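Local coordinates for protein 4-oxalocrotonate decarboxylase NahK (Pseudomonas putida, PDB 5D2K) that catalyses the metal-assisted decarboxylation of 4-oxalocrotonate, (3E)-2-oxohex-3-enedioate, to 2-oxopent-4-enoate and carbon dioxide in naphthalene degradation, at residues A[128-132]-A[133-137]; A[178-182]-A[183-187]. The protein carries 1 engineered substitution. One frame throughout, in Å; residues are numbered along the deposited sequence.

Contact 1 (A[128-132]-A[133-137]); sequences PGCHL and GDVIA
The carboxylate of Asp-134 folds back on His-131, three residues earlier, and accepts the N-H of its backbone: His-131 N to Asp-134 OD2 is 2.8 Å, with an N-H...O angle of 159°. OD2 uses its anti lone pair, the one facing away from OD1. Asp-134 CG sits anti to its own carbonyl carbon (chi1 -67°), which swings the carboxylate back over the start of the turn. The same oxygen lies at the edge of the imidazole, near the ring plane, 3.8 Å from His-131 CD2; ring and carboxylate run side by side with their planes 42° apart. The carboxylate would probably favour protonation of the ring, though Asp-134 OD2 and His-131 NE2 stay 5.2 Å apart.

This is the opening of the short, weakly bonded helix 132-135, which follows the loop after strand 112-121. A side chain returning to the NH three residues back is one half of a capping box; the imidazole does not supply the other half.

Backbone bonds close the turn. Asp-134 N reaches His-131 O at 2.9 Å, and Val-135 N reaches Leu-132 O at 3.1 Å, both with the i to i+3 spacing of a 3-10 turn. The alpha-helical alternative, Val-135 N to His-131 O, is weak at 3.5 Å.

Apolar contacts are few: Cys-130 SG lies 3.9 Å from Val-135 CG2 and also brushes Asp-134 CB. Helix 213-225 receives Leu-132 on Leu-214 and Ser-215, and Val-135 on Val-217 and Ala-218, while Asn-222 OD1 accepts the N-H of Cys-130. A separate van der Waals contact sets the methylene Ile-136 CG1 beside the carbonyl oxygen of Leu-132, at 3.4 Å.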
ATOM      1  N   PRO A 128     -18.820  -1.770  10.556  1.00 15.06           N
ATOM      2  CA  PRO A 128     -19.249  -1.588   9.171  1.00 12.94           C
ATOM      3  C   PRO A 128     -20.022  -0.286   8.989  1.00 13.40           C
ATOM      4  O   PRO A 128     -20.317   0.393   9.974  1.00 16.54           O
ATOM      5  CB  PRO A 128     -20.150  -2.802   8.928  1.00 17.36           C
ATOM      6  CG  PRO A 128     -20.727  -3.091  10.270  1.00 23.17           C
ATOM      7  CD  PRO A 128     -19.629  -2.784  11.258  1.00 20.47           C
ATOM      8  N   GLY A 129     -20.325   0.055   7.746  1.00 16.56           N
ATOM      9  CA  GLY A 129     -21.114   1.232   7.441  1.00 18.02           C
ATOM     10  C   GLY A 129     -20.398   2.550   7.657  1.00 18.83           C
ATOM     11  O   GLY A 129     -21.040   3.582   7.832  1.00 20.52           O
ATOM     12  N   CYS A 130     -19.070   2.524   7.666  1.00 13.88           N
ATOM     13  CA  CYS A 130     -18.292   3.763   7.703  1.00 14.29           C
ATOM     14  C   CYS A 130     -18.466   4.539   6.402  1.00 15.08           C
ATOM     15  O   CYS A 130     -18.282   3.991   5.322  1.00 15.77           O
ATOM     16  CB  CYS A 130     -16.807   3.462   7.944  1.00 12.54           C
ATOM     17  SG  CYS A 130     -15.787   4.932   8.307  1.00 14.16           S
ATOM     18  N   HIS A 131     -18.836   5.815   6.509  1.00 13.24           N
ATOM     19  CA  HIS A 131     -19.042   6.662   5.340  1.00 14.96           C
ATOM     20  C   HIS A 131     -18.027   7.794   5.306  1.00 13.00           C
ATOM     21  O   HIS A 131     -17.339   8.061   6.285  1.00 13.31           O
ATOM     22  CB  HIS A 131     -20.462   7.253   5.330  1.00 16.95           C
ATOM     23  CG  HIS A 131     -21.548   6.222   5.261  1.00 28.82           C
ATOM     24  ND1 HIS A 131     -21.967   5.659   4.075  1.00 40.23           N
ATOM     25  CD2 HIS A 131     -22.307   5.662   6.232  1.00 35.40           C
ATOM     26  CE1 HIS A 131     -22.933   4.791   4.319  1.00 30.72           C
ATOM     27  NE2 HIS A 131     -23.156   4.771   5.620  1.00 33.05           N
ATOM     28  N   LEU A 132     -17.953   8.460   4.166  1.00 15.08           N
ATOM     29  CA  LEU A 132     -17.075   9.608   3.989  1.00 15.38           C
ATOM     30  C   LEU A 132     -17.200  10.619   5.136  1.00 14.43           C
ATOM     31  O   LEU A 132     -16.202  11.075   5.698  1.00 16.07           O
ATOM     32  CB  LEU A 132     -17.390  10.262   2.636  1.00 16.76           C
ATOM     33  CG  LEU A 132     -16.476  11.363   2.113  1.00 17.89           C
ATOM     34  CD1 LEU A 132     -15.044  10.883   2.098  1.00 15.25           C
ATOM     35  CD2 LEU A 132     -16.909  11.758   0.717  1.00 15.05           C
ATOM     36  N   GLY A 133     -18.431  10.965   5.508  1.00 13.90           N
ATOM     37  CA  GLY A 133     -18.644  11.904   6.599  1.00 13.67           C
ATOM     38  C   GLY A 133     -18.141  11.467   7.968  1.00 15.24           C
ATOM     39  O   GLY A 133     -17.907  12.303   8.834  1.00 15.90           O
ATOM     40  N   ASP A 134     -17.987  10.160   8.167  1.00 11.97           N
ATOM     41  CA  ASP A 134     -17.480   9.609   9.422  1.00 13.13           C
ATOM     42  C   ASP A 134     -15.968   9.781   9.552  1.00 13.17           C
ATOM     43  O   ASP A 134     -15.424   9.755  10.651  1.00 15.15           O
ATOM     44  CB  ASP A 134     -17.821   8.114   9.526  1.00 13.84           C
ATOM     45  CG  ASP A 134     -19.315   7.856   9.647  1.00 21.06           C
ATOM     46  OD1 ASP A 134     -19.950   8.438  10.551  1.00 21.41           O
ATOM     47  OD2 ASP A 134     -19.854   7.058   8.847  1.00 22.37           O
ATOM     48  N   VAL A 135     -15.297   9.935   8.417  1.00 13.15           N
ATOM     49  CA  VAL A 135     -13.837   9.919   8.362  1.00 12.29           C
ATOM     50  C   VAL A 135     -13.234  11.298   8.614  1.00 12.08           C
ATOM     51  O   VAL A 135     -12.143  11.427   9.164  1.00 12.14           O
ATOM     52  CB  VAL A 135     -13.357   9.390   6.973  1.00 15.69           C
ATOM     53  CG1 VAL A 135     -11.865   9.626   6.749  1.00 20.57           C
ATOM     54  CG2 VAL A 135     -13.709   7.907   6.814  1.00 15.38           C
ATOM     55  N   ILE A 136     -13.952  12.341   8.201  1.00 10.79           N
ATOM     56  CA  ILE A 136     -13.348  13.665   8.052  1.00 10.43           C
ATOM     57  C   ILE A 136     -12.690  14.176   9.331  1.00 11.78           C
ATOM     58  O   ILE A 136     -11.514  14.527   9.322  1.00 11.33           O
ATOM     59  CB  ILE A 136     -14.390  14.690   7.555  1.00  9.72           C
ATOM     60  CG1 ILE A 136     -14.947  14.233   6.199  1.00 10.62           C
ATOM     61  CG2 ILE A 136     -13.767  16.069   7.449  1.00 12.17           C
ATOM     62  CD1 ILE A 136     -16.254  14.948   5.799  1.00 12.56           C
ATOM     63  N   ALA A 137     -13.427  14.179  10.437  1.00 11.93           N
ATOM     64  CA  ALA A 137     -12.906  14.750  11.678  1.00 13.69           C
ATOM     65  C   ALA A 137     -11.805  13.889  12.294  1.00 13.06           C
ATOM     66  O   ALA A 137     -11.040  14.362  13.136  1.00 16.73           O
ATOM     67  CB  ALA A 137     -14.025  14.939  12.669  1.00 16.82           C
TER

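Contact 2 (A[178-182]-A[183-187]); sequences RMASL and EEVDL
With its CG anti to the backbone N (chi1 180°), Leu-182 places its CD1 against Leu-187, whose CG takes the position beside its own N. The two side chains cross at about a right angle, and Leu-182 CD1 meets Leu-187 CD1 at 3.6 Å. Leu-182 sits in a single 3-10 turn, in the loop between strands 170-175 and 191-196, and Leu-187 lies just beyond it. Glu-184 N bonds Ser-181 O at 3.1 Å, and Val-185 N bonds Leu-182 O at 3.0 Å in a fairly straight line (163°).

The leucine pair looks inward. Leu-182 leans on Ile-139 of strand 139-149 and on Leu-214 of helix 213-225; Leu-187, buried, packs on Val-142, Pro-213 and Leu-214. Just before the turn, Ala-180 makes a backbone hydrogen bond with Val-142, which fastens the loop to strand 139-149.

On the outer side the extended Glu-184 chain doubles back along Ser-181. Its carboxylate touches the serine more by packing than by bonding: Glu-184 OE1 is 3.5 Å from Ser-181 CB and does not hydrogen-bond the hydroxyl. The one polar link here is weak, Ser-181 N donating its N-H to Glu-184 OE1 at 3.5 Å with an N-H...O angle of 133°.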
ATOM      1  N   ARG A 178       5.337  18.665   2.068  1.00 12.04           N
ATOM      2  CA  ARG A 178       4.730  19.365   3.199  1.00 13.02           C
ATOM      3  C   ARG A 178       3.546  18.602   3.800  1.00 13.94           C
ATOM      4  O   ARG A 178       2.629  18.217   3.071  1.00 17.74           O
ATOM      5  CB  ARG A 178       4.304  20.767   2.748  1.00 16.94           C
ATOM      6  CG  ARG A 178       5.456  21.549   2.116  1.00 23.83           C
ATOM      7  CD  ARG A 178       4.997  22.807   1.381  1.00 34.13           C
ATOM      8  NE  ARG A 178       4.552  23.854   2.295  1.00 38.42           N
ATOM      9  CZ  ARG A 178       5.280  24.912   2.634  1.00 36.77           C
ATOM     10  NH1 ARG A 178       6.501  25.070   2.132  1.00 32.40           N
ATOM     11  NH2 ARG A 178       4.786  25.814   3.472  1.00 34.27           N
ATOM     12  N   MET A 179       3.561  18.427   5.122  0.53 15.25           N
ATOM     13  CA  MET A 179       2.611  17.555   5.822  0.53 17.06           C
ATOM     14  C   MET A 179       1.570  18.353   6.610  0.53 18.97           C
ATOM     15  O   MET A 179       1.752  18.606   7.803  0.53 21.21           O
ATOM     16  CB  MET A 179       3.369  16.596   6.755  0.53 14.25           C
ATOM     17  CG  MET A 179       4.430  15.730   6.050  0.53 12.21           C
ATOM     18  SD  MET A 179       5.257  14.453   7.048  0.53 14.62           S
ATOM     19  CE  MET A 179       6.554  13.935   5.920  0.53 16.83           C
ATOM     20  N   ALA A 180       0.475  18.729   5.944  1.00 16.59           N
ATOM     21  CA  ALA A 180      -0.454  19.723   6.476  1.00 18.79           C
ATOM     22  C   ALA A 180      -1.823  19.212   6.937  1.00 14.20           C
ATOM     23  O   ALA A 180      -2.263  18.126   6.582  1.00 12.45           O
ATOM     24  CB  ALA A 180      -0.660  20.795   5.433  1.00 20.34           C
ATOM     25  N   SER A 181      -2.495  20.039   7.732  1.00 17.01           N
ATOM     26  CA  SER A 181      -3.859  19.767   8.183  1.00 15.43           C
ATOM     27  C   SER A 181      -4.823  19.569   7.022  1.00 16.28           C
ATOM     28  O   SER A 181      -4.692  20.196   5.979  1.00 15.88           O
ATOM     29  CB  SER A 181      -4.356  20.916   9.063  1.00 20.35           C
ATOM     30  OG  SER A 181      -3.547  21.044  10.219  1.00 31.33           O
ATOM     31  N   LEU A 182      -5.805  18.695   7.219  1.00 15.54           N
ATOM     32  CA  LEU A 182      -6.764  18.406   6.164  1.00 16.09           C
ATOM     33  C   LEU A 182      -7.507  19.643   5.654  1.00 16.94           C
ATOM     34  O   LEU A 182      -7.755  19.767   4.460  1.00 19.13           O
ATOM     35  CB  LEU A 182      -7.775  17.359   6.644  1.00 18.00           C
ATOM     36  CG  LEU A 182      -8.850  16.963   5.631  1.00 17.42           C
ATOM     37  CD1 LEU A 182      -8.231  16.389   4.343  1.00 15.93           C
ATOM     38  CD2 LEU A 182      -9.818  15.976   6.265  1.00 15.91           C
ATOM     39  N   GLU A 183      -7.848  20.589   6.522  1.00 18.89           N
ATOM     40  CA  GLU A 183      -8.644  21.738   6.100  0.50 19.91           C
ATOM     41  C   GLU A 183      -7.892  22.627   5.106  1.00 21.73           C
ATOM     42  O   GLU A 183      -8.497  23.426   4.391  1.00 22.68           O
ATOM     43  CB  GLU A 183      -9.082  22.563   7.310  0.50 24.12           C
ATOM     44  CG  GLU A 183      -7.975  23.383   7.943  0.50 24.10           C
ATOM     45  CD  GLU A 183      -8.466  24.188   9.130  0.50 24.84           C
ATOM     46  OE1 GLU A 183      -9.691  24.181   9.385  0.50 22.05           O
ATOM     47  OE2 GLU A 183      -7.634  24.826   9.807  0.50 23.53           O
ATOM     48  N   GLU A 184      -6.564  22.488   5.072  1.00 19.13           N
ATOM     49  CA  GLU A 184      -5.715  23.271   4.168  1.00 21.54           C
ATOM     50  C   GLU A 184      -5.499  22.619   2.802  1.00 23.52           C
ATOM     51  O   GLU A 184      -4.926  23.231   1.898  1.00 21.28           O
ATOM     52  CB  GLU A 184      -4.332  23.496   4.778  1.00 22.14           C
ATOM     53  CG  GLU A 184      -4.287  24.175   6.125  1.00 25.63           C
ATOM     54  CD  GLU A 184      -2.861  24.232   6.648  1.00 35.43           C
ATOM     55  OE1 GLU A 184      -2.532  23.490   7.598  1.00 33.57           O
ATOM     56  OE2 GLU A 184      -2.060  25.002   6.081  1.00 37.63           O
ATOM     57  N   VAL A 185      -5.913  21.367   2.668  1.00 16.03           N
ATOM     58  CA  VAL A 185      -5.620  20.576   1.474  0.72 17.56           C
ATOM     59  C   VAL A 185      -6.880  19.930   0.899  1.00 18.89           C
ATOM     60  O   VAL A 185      -7.584  19.191   1.598  1.00 24.20           O
ATOM     61  CB  VAL A 185      -4.597  19.451   1.770  0.72 17.66           C
ATOM     62  CG1 VAL A 185      -4.118  18.808   0.463  0.72 19.44           C
ATOM     63  CG2 VAL A 185      -3.410  19.983   2.581  0.72 17.98           C
ATOM     64  N   ASP A 186      -7.153  20.189  -0.373  1.00 14.88           N
ATOM     65  CA  ASP A 186      -8.257  19.534  -1.060  1.00 12.69           C
ATOM     66  C   ASP A 186      -7.746  18.226  -1.653  1.00 13.83           C
ATOM     67  O   ASP A 186      -7.058  18.229  -2.675  1.00 14.95           O
ATOM     68  CB  ASP A 186      -8.829  20.448  -2.148  1.00 13.23           C
ATOM     69  CG  ASP A 186     -10.097  19.892  -2.791  1.00 15.85           C
ATOM     70  OD1 ASP A 186     -10.225  18.659  -2.944  1.00 15.94           O
ATOM     71  OD2 ASP A 186     -10.976  20.704  -3.158  1.00 19.41           O
ATOM     72  N   LEU A 187      -8.062  17.109  -1.010  1.00 11.94           N
ATOM     73  CA  LEU A 187      -7.533  15.825  -1.468  1.00 11.68           C
ATOM     74  C   LEU A 187      -8.171  15.353  -2.766  1.00 13.19           C
ATOM     75  O   LEU A 187      -7.615  14.497  -3.454  1.00 13.70           O
ATOM     76  CB  LEU A 187      -7.719  14.756  -0.390  1.00 10.77           C
ATOM     77  CG  LEU A 187      -6.939  15.031   0.895  1.00 11.08           C
ATOM     78  CD1 LEU A 187      -7.167  13.906   1.901  1.00 15.50           C
ATOM     79  CD2 LEU A 187      -5.443  15.214   0.605  1.00 16.40           C
TER

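In the fold
Both contacts are local and in series: the turn of contact 1 closes well before that of contact 2 opens, and neither encloses the other. Following the chain, strand 112-121, which carries two of the magnesium ligands, leads into contact 1; helix 132-135 then hands over to strand 139-149. After strand 170-175, contact 2 turns the chain on its way to strand 191-196 of the five-stranded sheet. Though their centres lie about 18 Å apart, the two touch where Ile-136 O packs against Leu-182 CD2 at 3.8 Å. Both also lean on helix 213-225, where Leu-214 touches residues of each, so this helix joins the two loops.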